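Local atomic coordinates of periplasmic binding protein (Veillonella parvula, PDB entry 4MO9), a protein that probably captures an iron-chelate or similar solute in the periplasmic space and delivers it to an ABC-type import system. Residues H84-L92 against Y352-S361. Sequence-based numbering, arbitrary orientation.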
ATOM      1  N   HIS A  84      -6.040 -16.172  -0.071  1.00 38.62           N
ATOM      2  CA  HIS A  84      -7.188 -15.778  -0.869  1.00 39.75           C
ATOM      3  C   HIS A  84      -6.843 -15.872  -2.356  1.00 40.05           C
ATOM      4  O   HIS A  84      -7.594 -16.443  -3.156  1.00 38.58           O
ATOM      5  CB  HIS A  84      -7.590 -14.348  -0.515  1.00 39.39           C
ATOM      6  CG  HIS A  84      -8.857 -13.898  -1.165  1.00 44.33           C
ATOM      7  ND1 HIS A  84     -10.091 -14.416  -0.825  1.00 44.53           N
ATOM      8  CD2 HIS A  84      -9.088 -12.982  -2.137  1.00 44.60           C
ATOM      9  CE1 HIS A  84     -11.023 -13.839  -1.560  1.00 47.31           C
ATOM     10  NE2 HIS A  84     -10.442 -12.964  -2.367  1.00 46.30           N
ATOM     11  N   PHE A  85      -5.685 -15.328  -2.714  1.00 39.03           N
ATOM     12  CA  PHE A  85      -5.295 -15.253  -4.112  1.00 37.01           C
ATOM     13  C   PHE A  85      -5.004 -16.644  -4.670  1.00 39.74           C
ATOM     14  O   PHE A  85      -5.419 -16.966  -5.783  1.00 40.50           O
ATOM     15  CB  PHE A  85      -4.092 -14.325  -4.296  1.00 36.21           C
ATOM     16  CG  PHE A  85      -4.351 -12.893  -3.888  1.00 34.50           C
ATOM     17  CD1 PHE A  85      -5.645 -12.445  -3.620  1.00 34.07           C
ATOM     18  CD2 PHE A  85      -3.295 -11.992  -3.778  1.00 32.44           C
ATOM     19  CE1 PHE A  85      -5.875 -11.124  -3.237  1.00 34.71           C
ATOM     20  CE2 PHE A  85      -3.519 -10.669  -3.394  1.00 32.22           C
ATOM     21  CZ  PHE A  85      -4.810 -10.237  -3.124  1.00 33.13           C
ATOM     22  N   THR A  86      -4.301 -17.471  -3.898  1.00 40.08           N
ATOM     23  CA  THR A  86      -3.957 -18.816  -4.363  1.00 43.26           C
ATOM     24  C   THR A  86      -5.194 -19.705  -4.447  1.00 45.39           C
ATOM     25  O   THR A  86      -5.272 -20.593  -5.297  1.00 48.50           O
ATOM     26  CB  THR A  86      -2.846 -19.482  -3.508  1.00 42.14           C
ATOM     27  OG1 THR A  86      -3.225 -19.503  -2.128  1.00 44.39           O
ATOM     28  CG2 THR A  86      -1.551 -18.719  -3.656  1.00 41.41           C
ATOM     29  N   ALA A  87      -6.168 -19.449  -3.584  1.00 43.14           N
ATOM     30  CA  ALA A  87      -7.422 -20.194  -3.623  1.00 45.42           C
ATOM     31  C   ALA A  87      -8.112 -19.982  -4.964  1.00 45.38           C
ATOM     32  O   ALA A  87      -8.663 -20.922  -5.546  1.00 46.15           O
ATOM     33  CB  ALA A  87      -8.335 -19.770  -2.484  1.00 43.40           C
ATOM     34  N   GLU A  88      -8.071 -18.748  -5.454  1.00 43.69           N
ATOM     35  CA  GLU A  88      -8.775 -18.399  -6.684  1.00 47.28           C
ATOM     36  C   GLU A  88      -7.893 -18.549  -7.924  1.00 45.81           C
ATOM     37  O   GLU A  88      -8.399 -18.682  -9.040  1.00 47.81           O
ATOM     38  CB  GLU A  88      -9.356 -16.982  -6.578  1.00 48.04           C
ATOM     39  CG  GLU A  88     -10.195 -16.791  -5.306  1.00 54.56           C
ATOM     40  CD  GLU A  88     -11.022 -15.517  -5.302  1.00 55.28           C
ATOM     41  OE1 GLU A  88     -10.725 -14.601  -6.105  1.00 53.11           O
ATOM     42  OE2 GLU A  88     -11.975 -15.438  -4.490  1.00 54.91           O
HETATM   43  N   MSE A  89      -6.576 -18.536  -7.718  1.00 42.18           N
HETATM   44  CA  MSE A  89      -5.609 -18.663  -8.808  1.00 40.50           C
HETATM   45  C   MSE A  89      -4.469 -19.586  -8.363  1.00 39.33           C
HETATM   46  O   MSE A  89      -3.363 -19.125  -8.100  1.00 36.26           O
HETATM   47  CB  MSE A  89      -5.059 -17.279  -9.177  1.00 38.12           C
HETATM   48  CG  MSE A  89      -4.127 -17.267 -10.365  1.00 38.32           C
HETATM   49 SE   MSE A  89      -3.678 -15.441 -10.847  0.61 41.81          SE
HETATM   50  CE  MSE A  89      -5.373 -15.033 -11.759  1.00 39.12           C
ATOM     51  N   PRO A  90      -4.746 -20.898  -8.253  1.00 42.15           N
ATOM     52  CA  PRO A  90      -3.780 -21.843  -7.668  1.00 43.34           C
ATOM     53  C   PRO A  90      -2.439 -21.910  -8.396  1.00 43.99           C
ATOM     54  O   PRO A  90      -1.446 -22.335  -7.801  1.00 45.05           O
ATOM     55  CB  PRO A  90      -4.504 -23.196  -7.744  1.00 47.15           C
ATOM     56  CG  PRO A  90      -5.621 -22.998  -8.744  1.00 49.41           C
ATOM     57  CD  PRO A  90      -6.014 -21.554  -8.617  1.00 46.48           C
ATOM     58  N   GLU A  91      -2.402 -21.483  -9.652  1.00 43.59           N
ATOM     59  CA  GLU A  91      -1.159 -21.529 -10.415  1.00 48.07           C
ATOM     60  C   GLU A  91      -0.090 -20.620  -9.822  1.00 42.18           C
ATOM     61  O   GLU A  91       1.093 -20.772 -10.124  1.00 39.23           O
ATOM     62  CB  GLU A  91      -1.410 -21.145 -11.871  1.00 54.35           C
ATOM     63  CG  GLU A  91      -2.277 -22.119 -12.637  1.00 66.29           C
ATOM     64  CD  GLU A  91      -2.651 -21.585 -14.003  1.00 76.21           C
ATOM     65  OE1 GLU A  91      -3.458 -20.628 -14.063  1.00 78.43           O
ATOM     66  OE2 GLU A  91      -2.128 -22.111 -15.012  1.00 80.92           O
ATOM     67  N   LEU A  92      -0.507 -19.671  -8.990  1.00 39.13           N
ATOM     68  CA  LEU A  92       0.438 -18.743  -8.373  1.00 39.34           C
ATOM     69  C   LEU A  92       1.416 -19.483  -7.462  1.00 41.01           C
ATOM     70  O   LEU A  92       2.589 -19.103  -7.351  1.00 40.74           O
ATOM     71  CB  LEU A  92      -0.302 -17.665  -7.569  1.00 36.76           C
ATOM     72  CG  LEU A  92      -1.038 -16.565  -8.335  1.00 38.67           C
ATOM     73  CD1 LEU A  92      -1.718 -15.612  -7.358  1.00 37.50           C
ATOM     74  CD2 LEU A  92      -0.074 -15.792  -9.243  1.00 37.91           C
ATOM     75  N   TYR A 352     -11.063  -3.713  -7.513  1.00 29.86           N
ATOM     76  CA  TYR A 352     -11.096  -5.175  -7.629  1.00 33.16           C
ATOM     77  C   TYR A 352     -12.041  -5.633  -8.741  1.00 34.31           C
ATOM     78  O   TYR A 352     -11.640  -6.419  -9.611  1.00 33.78           O
ATOM     79  CB  TYR A 352     -11.521  -5.831  -6.310  1.00 31.71           C
ATOM     80  CG  TYR A 352     -10.388  -6.101  -5.344  1.00 32.45           C
ATOM     81  CD1 TYR A 352      -9.814  -5.068  -4.612  1.00 32.05           C
ATOM     82  CD2 TYR A 352      -9.907  -7.390  -5.154  1.00 32.72           C
ATOM     83  CE1 TYR A 352      -8.772  -5.307  -3.720  1.00 34.77           C
ATOM     84  CE2 TYR A 352      -8.861  -7.645  -4.275  1.00 35.40           C
ATOM     85  CZ  TYR A 352      -8.303  -6.602  -3.550  1.00 36.81           C
ATOM     86  OH  TYR A 352      -7.259  -6.849  -2.669  1.00 34.69           O
ATOM     87  N   ASP A 353     -13.294  -5.173  -8.693  1.00 35.56           N
ATOM     88  CA  ASP A 353     -14.308  -5.583  -9.674  1.00 38.35           C
ATOM     89  C   ASP A 353     -13.847  -5.332 -11.114  1.00 36.75           C
ATOM     90  O   ASP A 353     -14.000  -6.189 -11.986  1.00 37.07           O
ATOM     91  CB  ASP A 353     -15.631  -4.842  -9.439  1.00 39.53           C
ATOM     92  CG  ASP A 353     -16.394  -5.343  -8.213  1.00 42.03           C
ATOM     93  OD1 ASP A 353     -16.100  -6.452  -7.710  1.00 41.95           O
ATOM     94  OD2 ASP A 353     -17.303  -4.614  -7.759  1.00 41.05           O
ATOM     95  N   LYS A 354     -13.274  -4.155 -11.350  1.00 35.88           N
ATOM     96  CA  LYS A 354     -12.868  -3.745 -12.696  1.00 36.42           C
ATOM     97  C   LYS A 354     -11.602  -4.414 -13.227  1.00 35.01           C
ATOM     98  O   LYS A 354     -11.550  -4.773 -14.410  1.00 32.72           O
ATOM     99  CB  LYS A 354     -12.691  -2.223 -12.776  1.00 39.87           C
ATOM    100  CG  LYS A 354     -13.981  -1.442 -12.994  1.00 47.76           C
ATOM    101  CD  LYS A 354     -13.741   0.072 -12.935  1.00 50.73           C
ATOM    102  CE  LYS A 354     -12.819   0.553 -14.059  1.00 51.90           C
ATOM    103  NZ  LYS A 354     -13.454   0.484 -15.407  1.00 51.87           N
ATOM    104  N   PHE A 355     -10.586  -4.579 -12.375  1.00 33.32           N
ATOM    105  CA  PHE A 355      -9.242  -4.944 -12.861  1.00 34.36           C
ATOM    106  C   PHE A 355      -8.658  -6.255 -12.335  1.00 35.89           C
ATOM    107  O   PHE A 355      -7.930  -6.940 -13.055  1.00 33.71           O
ATOM    108  CB  PHE A 355      -8.248  -3.828 -12.542  1.00 30.31           C
ATOM    109  CG  PHE A 355      -8.640  -2.492 -13.094  1.00 32.47           C
ATOM    110  CD1 PHE A 355      -8.799  -2.313 -14.462  1.00 31.06           C
ATOM    111  CD2 PHE A 355      -8.834  -1.407 -12.246  1.00 33.80           C
ATOM    112  CE1 PHE A 355      -9.159  -1.077 -14.978  1.00 30.94           C
ATOM    113  CE2 PHE A 355      -9.188  -0.163 -12.761  1.00 34.25           C
ATOM    114  CZ  PHE A 355      -9.351  -0.003 -14.127  1.00 29.64           C
ATOM    115  N   LEU A 356      -8.957  -6.596 -11.081  1.00 32.96           N
ATOM    116  CA  LEU A 356      -8.283  -7.726 -10.441  1.00 31.10           C
ATOM    117  C   LEU A 356      -8.978  -9.071 -10.688  1.00 32.12           C
ATOM    118  O   LEU A 356     -10.204  -9.156 -10.742  1.00 33.64           O
ATOM    119  CB  LEU A 356      -8.087  -7.466  -8.939  1.00 29.43           C
ATOM    120  CG  LEU A 356      -7.079  -6.357  -8.617  1.00 28.78           C
ATOM    121  CD1 LEU A 356      -7.011  -6.057  -7.111  1.00 30.02           C
ATOM    122  CD2 LEU A 356      -5.694  -6.722  -9.136  1.00 28.73           C
ATOM    123  N   PRO A 357      -8.178 -10.131 -10.859  1.00 31.37           N
ATOM    124  CA  PRO A 357      -8.709 -11.484 -11.025  1.00 33.30           C
ATOM    125  C   PRO A 357      -9.072 -12.128  -9.681  1.00 35.20           C
ATOM    126  O   PRO A 357      -9.413 -13.313  -9.652  1.00 40.61           O
ATOM    127  CB  PRO A 357      -7.536 -12.233 -11.649  1.00 31.92           C
ATOM    128  CG  PRO A 357      -6.326 -11.559 -11.089  1.00 30.63           C
ATOM    129  CD  PRO A 357      -6.703 -10.097 -10.932  1.00 31.28           C
ATOM    130  N   PHE A 358      -8.990 -11.368  -8.598  1.00 32.86           N
ATOM    131  CA  PHE A 358      -9.313 -11.888  -7.266  1.00 36.41           C
ATOM    132  C   PHE A 358     -10.608 -11.241  -6.777  1.00 37.56           C
ATOM    133  O   PHE A 358     -10.831 -10.051  -7.024  1.00 39.19           O
ATOM    134  CB  PHE A 358      -8.169 -11.586  -6.287  1.00 35.40           C
ATOM    135  CG  PHE A 358      -6.796 -11.904  -6.839  1.00 37.22           C
ATOM    136  CD1 PHE A 358      -6.425 -13.216  -7.104  1.00 36.84           C
ATOM    137  CD2 PHE A 358      -5.879 -10.892  -7.079  1.00 36.99           C
ATOM    138  CE1 PHE A 358      -5.163 -13.510  -7.614  1.00 37.54           C
ATOM    139  CE2 PHE A 358      -4.618 -11.172  -7.589  1.00 37.20           C
ATOM    140  CZ  PHE A 358      -4.260 -12.487  -7.857  1.00 38.78           C
ATOM    141  N   SER A 359     -11.464 -12.001  -6.094  1.00 36.46           N
ATOM    142  CA  SER A 359     -12.738 -11.455  -5.638  1.00 37.53           C
ATOM    143  C   SER A 359     -12.545 -10.499  -4.464  1.00 38.98           C
ATOM    144  O   SER A 359     -11.696 -10.718  -3.588  1.00 37.85           O
ATOM    145  CB  SER A 359     -13.698 -12.574  -5.231  1.00 40.77           C
ATOM    146  OG  SER A 359     -13.175 -13.309  -4.136  1.00 40.15           O
ATOM    147  N   TYR A 360     -13.326  -9.426  -4.448  1.00 38.86           N
ATOM    148  CA  TYR A 360     -13.286  -8.502  -3.330  1.00 37.95           C
ATOM    149  C   TYR A 360     -14.042  -9.077  -2.132  1.00 38.03           C
ATOM    150  O   TYR A 360     -15.113  -9.659  -2.304  1.00 36.35           O
ATOM    151  CB  TYR A 360     -13.891  -7.155  -3.726  1.00 37.82           C
ATOM    152  CG  TYR A 360     -13.923  -6.167  -2.583  1.00 37.71           C
ATOM    153  CD1 TYR A 360     -12.757  -5.560  -2.137  1.00 37.08           C
ATOM    154  CD2 TYR A 360     -15.115  -5.852  -1.946  1.00 42.34           C
ATOM    155  CE1 TYR A 360     -12.772  -4.658  -1.090  1.00 37.24           C
ATOM    156  CE2 TYR A 360     -15.146  -4.952  -0.897  1.00 45.57           C
ATOM    157  CZ  TYR A 360     -13.970  -4.356  -0.475  1.00 46.23           C
ATOM    158  OH  TYR A 360     -14.005  -3.461   0.577  1.00 49.76           O
ATOM    159  N   SER A 361     -13.465  -8.928  -0.938  1.00 38.39           N
ATOM    160  CA  SER A 361     -14.149  -9.215   0.332  1.00 43.58           C
ATOM    161  C   SER A 361     -13.303  -8.711   1.505  1.00 45.24           C
ATOM    162  O   SER A 361     -12.250  -8.104   1.301  1.00 47.82           O
ATOM    163  CB  SER A 361     -14.443 -10.705   0.505  1.00 45.85           C
ATOM    164  OG  SER A 361     -13.249 -11.419   0.734  1.00 47.95           O
TER
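F358 lies face to face with F85, ring centroids 4.0 Å apart and planes inclined by 17°; both rings are buried, and F85 CD1 comes within 3.5 Å of F358 CG, the tightly packed part of the contact. With CG anti to its carbonyl carbon (chi1 -46°), F358 sets its ring against the last turn of helix 79-88, where F85 CG sits over the ring centre; P357 CG covers the opposite face, completing a sandwich. M89, a selenomethionine, brings SE obliquely to the F358 ring in a Met-aromatic contact, 4.0 Å from F358 CE1, and its chain bends at chi3 to set CE 3.5 Å from P357 CB. A serine in place of F358 would probably leave the F85 face and M89 SE without their aromatic partner and open a gap between helix and loop. The more exposed side is polar. E88 OE1 accepts a hydrogen bond from S359 N through its syn lone pair (2.7 Å, N-H...O angle 161°), while OE2 lies 2.5 Å from S359 OG, doubtfully short. H84 NE2 donates to S359 O at 2.8 Å, tilted from the carbonyl plane. Together they tie segment P357-S359, following helix 344-355, to the N-terminal lobe of a bilobal, TroA-like solute-binding fold.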